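PA0821 (Pseudomonas aeruginosa, PDB 7DRG) is the putative immunity protein (antitoxin) of a type VI secretion system, probably neutralising a toxic effector that carries a VRR-NUC nuclease domain. Local coordinates at residues Q177-H182 / R226-S231. Sequence-based numbering, arbitrary orientation.
Sequences QGYAGH and RIKTVS
Thr229 lays its CG2 methyl over one face of the Tyr179 ring, a CH-pi contact in which the methyl lies 3.9 Å from the ring centroid and 15° off the ring normal. Around the edge of the same ring, close to its plane, sit three waters. Tyr179 points its CB toward the 226-231 loop, and a chi1 of 41°, with CG flanked by both N and C, sets that ring face against the methyl. Lys228 reaches the phenol end obliquely, CD to Tyr179 OH 3.4 Å. One of the edge waters is hydrogen-bonded to Tyr179 OH (2.5 Å) and accepts a weak bond from Lys228 NZ. The phenol is also hydrogen-bonded to Tyr45, while the ammonium is held by Val210 O and a salt bridge to Asp209.

Water bridges much of the polar seam: one donates to both Gly178 O and Thr229 O, and another donates to Gln177 OE1 (2.6 Å) while accepting from Lys228 N. The amide of Gln177 continues through NE2 to Tyr302 OH. Farther along, Ser231 OG approaches Ala180 O at 3.1 Å, at best a weak bond, and a fourth water joins this hydroxyl to His182 O.

No backbone-to-backbone hydrogen bond joins this loop to strand 177-180, which pairs antiparallel with strands 34-46 and 233-237; bridging waters satisfy buried polar groups instead, and the nearby carboxylate probably stabilises the lysine charge.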
loop_
_atom_site.group_PDB
_atom_site.type_symbol
_atom_site.label_atom_id
_atom_site.label_comp_id
_atom_site.label_asym_id
_atom_site.label_seq_id
_atom_site.Cartn_x
_atom_site.Cartn_y
_atom_site.Cartn_z
ATOM N N GLN B 177 -12.410 -22.339 16.503
ATOM C CA GLN B 177 -11.391 -21.304 16.444
ATOM C C GLN B 177 -12.074 -20.008 16.051
ATOM O O GLN B 177 -13.215 -20.003 15.582
ATOM C CB GLN B 177 -10.285 -21.646 15.442
ATOM C CG GLN B 177 -10.814 -21.876 14.033
ATOM C CD GLN B 177 -9.717 -22.200 13.044
ATOM O OE1 GLN B 177 -8.787 -21.412 12.855
ATOM N NE2 GLN B 177 -9.819 -23.362 12.396
ATOM N N GLY B 178 -11.365 -18.906 16.245
ATOM C CA GLY B 178 -11.962 -17.620 15.944
ATOM C C GLY B 178 -11.040 -16.487 16.329
ATOM O O GLY B 178 -9.980 -16.690 16.932
ATOM N N TYR B 179 -11.469 -15.280 15.972
ATOM C CA TYR B 179 -10.688 -14.072 16.229
ATOM C C TYR B 179 -11.597 -12.868 16.051
ATOM O O TYR B 179 -12.644 -12.947 15.400
ATOM C CB TYR B 179 -9.464 -13.957 15.299
ATOM C CG TYR B 179 -9.765 -14.373 13.879
ATOM C CD1 TYR B 179 -10.348 -13.487 12.978
ATOM C CD2 TYR B 179 -9.491 -15.667 13.448
ATOM C CE1 TYR B 179 -10.653 -13.889 11.679
ATOM C CE2 TYR B 179 -9.790 -16.076 12.156
ATOM C CZ TYR B 179 -10.364 -15.186 11.280
ATOM O OH TYR B 179 -10.656 -15.615 10.009
ATOM N N ALA B 180 -11.167 -11.740 16.610
ATOM C CA ALA B 180 -11.890 -10.489 16.433
ATOM C C ALA B 180 -10.908 -9.332 16.479
ATOM O O ALA B 180 -9.889 -9.394 17.169
ATOM C CB ALA B 180 -12.959 -10.280 17.507
ATOM N N GLY B 181 -11.233 -8.276 15.745
ATOM C CA GLY B 181 -10.386 -7.094 15.700
ATOM C C GLY B 181 -10.759 -6.263 14.487
ATOM O O GLY B 181 -11.843 -6.409 13.933
ATOM N N HIS B 182 -9.836 -5.402 14.081
ATOM C CA HIS B 182 -10.072 -4.601 12.884
ATOM C C HIS B 182 -10.172 -5.459 11.628
ATOM O O HIS B 182 -9.399 -6.403 11.426
ATOM C CB HIS B 182 -8.952 -3.580 12.708
ATOM C CG HIS B 182 -8.954 -2.499 13.739
ATOM N ND1 HIS B 182 -8.204 -2.576 14.892
ATOM C CD2 HIS B 182 -9.621 -1.323 13.803
ATOM C CE1 HIS B 182 -8.395 -1.487 15.614
ATOM N NE2 HIS B 182 -9.255 -0.712 14.980
ATOM N N ARG B 226 -5.303 -26.114 13.709
ATOM C CA ARG B 226 -4.443 -24.938 13.755
ATOM C C ARG B 226 -5.314 -23.690 13.673
ATOM O O ARG B 226 -6.538 -23.777 13.560
ATOM C CB ARG B 226 -3.404 -24.989 12.630
ATOM C CG ARG B 226 -2.445 -26.158 12.788
ATOM C CD ARG B 226 -1.221 -26.052 11.922
ATOM N NE ARG B 226 -0.207 -26.989 12.394
ATOM C CZ ARG B 226 1.099 -26.806 12.253
ATOM N NH1 ARG B 226 1.551 -25.716 11.647
ATOM N NH2 ARG B 226 1.949 -27.708 12.721
ATOM N N ILE B 227 -4.680 -22.512 13.743
ATOM C CA ILE B 227 -5.399 -21.245 13.663
ATOM C C ILE B 227 -4.826 -20.378 12.551
ATOM O O ILE B 227 -3.652 -20.484 12.179
ATOM C CB ILE B 227 -5.376 -20.456 14.993
ATOM C CG1 ILE B 227 -3.939 -20.107 15.398
ATOM C CG2 ILE B 227 -6.100 -21.225 16.090
ATOM C CD1 ILE B 227 -3.865 -19.191 16.598
ATOM N N LYS B 228 -5.678 -19.495 12.030
ATOM C CA LYS B 228 -5.270 -18.580 10.973
ATOM C C LYS B 228 -4.445 -17.425 11.520
ATOM O O LYS B 228 -3.398 -17.076 10.961
ATOM C CB LYS B 228 -6.510 -18.046 10.257
ATOM C CG LYS B 228 -6.223 -17.012 9.175
ATOM C CD LYS B 228 -7.509 -16.265 8.866
ATOM C CE LYS B 228 -7.284 -15.084 7.945
ATOM N NZ LYS B 228 -8.547 -14.305 7.777
ATOM N N THR B 229 -4.909 -16.807 12.600
ATOM C CA THR B 229 -4.299 -15.568 13.053
ATOM C C THR B 229 -4.722 -15.290 14.484
ATOM O O THR B 229 -5.754 -15.776 14.958
ATOM C CB THR B 229 -4.700 -14.384 12.162
ATOM O OG1 THR B 229 -3.994 -13.209 12.578
ATOM C CG2 THR B 229 -6.201 -14.116 12.276
ATOM N N VAL B 230 -3.900 -14.500 15.159
ATOM C CA VAL B 230 -4.312 -13.837 16.385
ATOM C C VAL B 230 -4.827 -12.448 16.022
ATOM O O VAL B 230 -4.537 -11.910 14.950
ATOM C CB VAL B 230 -3.156 -13.762 17.405
ATOM C CG1 VAL B 230 -2.479 -15.118 17.546
ATOM C CG2 VAL B 230 -2.138 -12.695 16.989
ATOM N N SER B 231 -5.618 -11.866 16.912
ATOM C CA SER B 231 -6.015 -10.469 16.774
ATOM C C SER B 231 -6.317 -9.952 18.172
ATOM O O SER B 231 -5.808 -10.493 19.158
ATOM C CB SER B 231 -7.200 -10.319 15.804
ATOM O OG SER B 231 -7.331 -8.956 15.419
HETATM O O HOH W 1 -8.165 -18.892 13.287
HETATM O O HOH W 2 -7.616 -17.782 15.792
HETATM O O HOH W 3 -11.374 -13.875 8.298
HETATM O O HOH W 4 -9.002 -8.615 13.326
#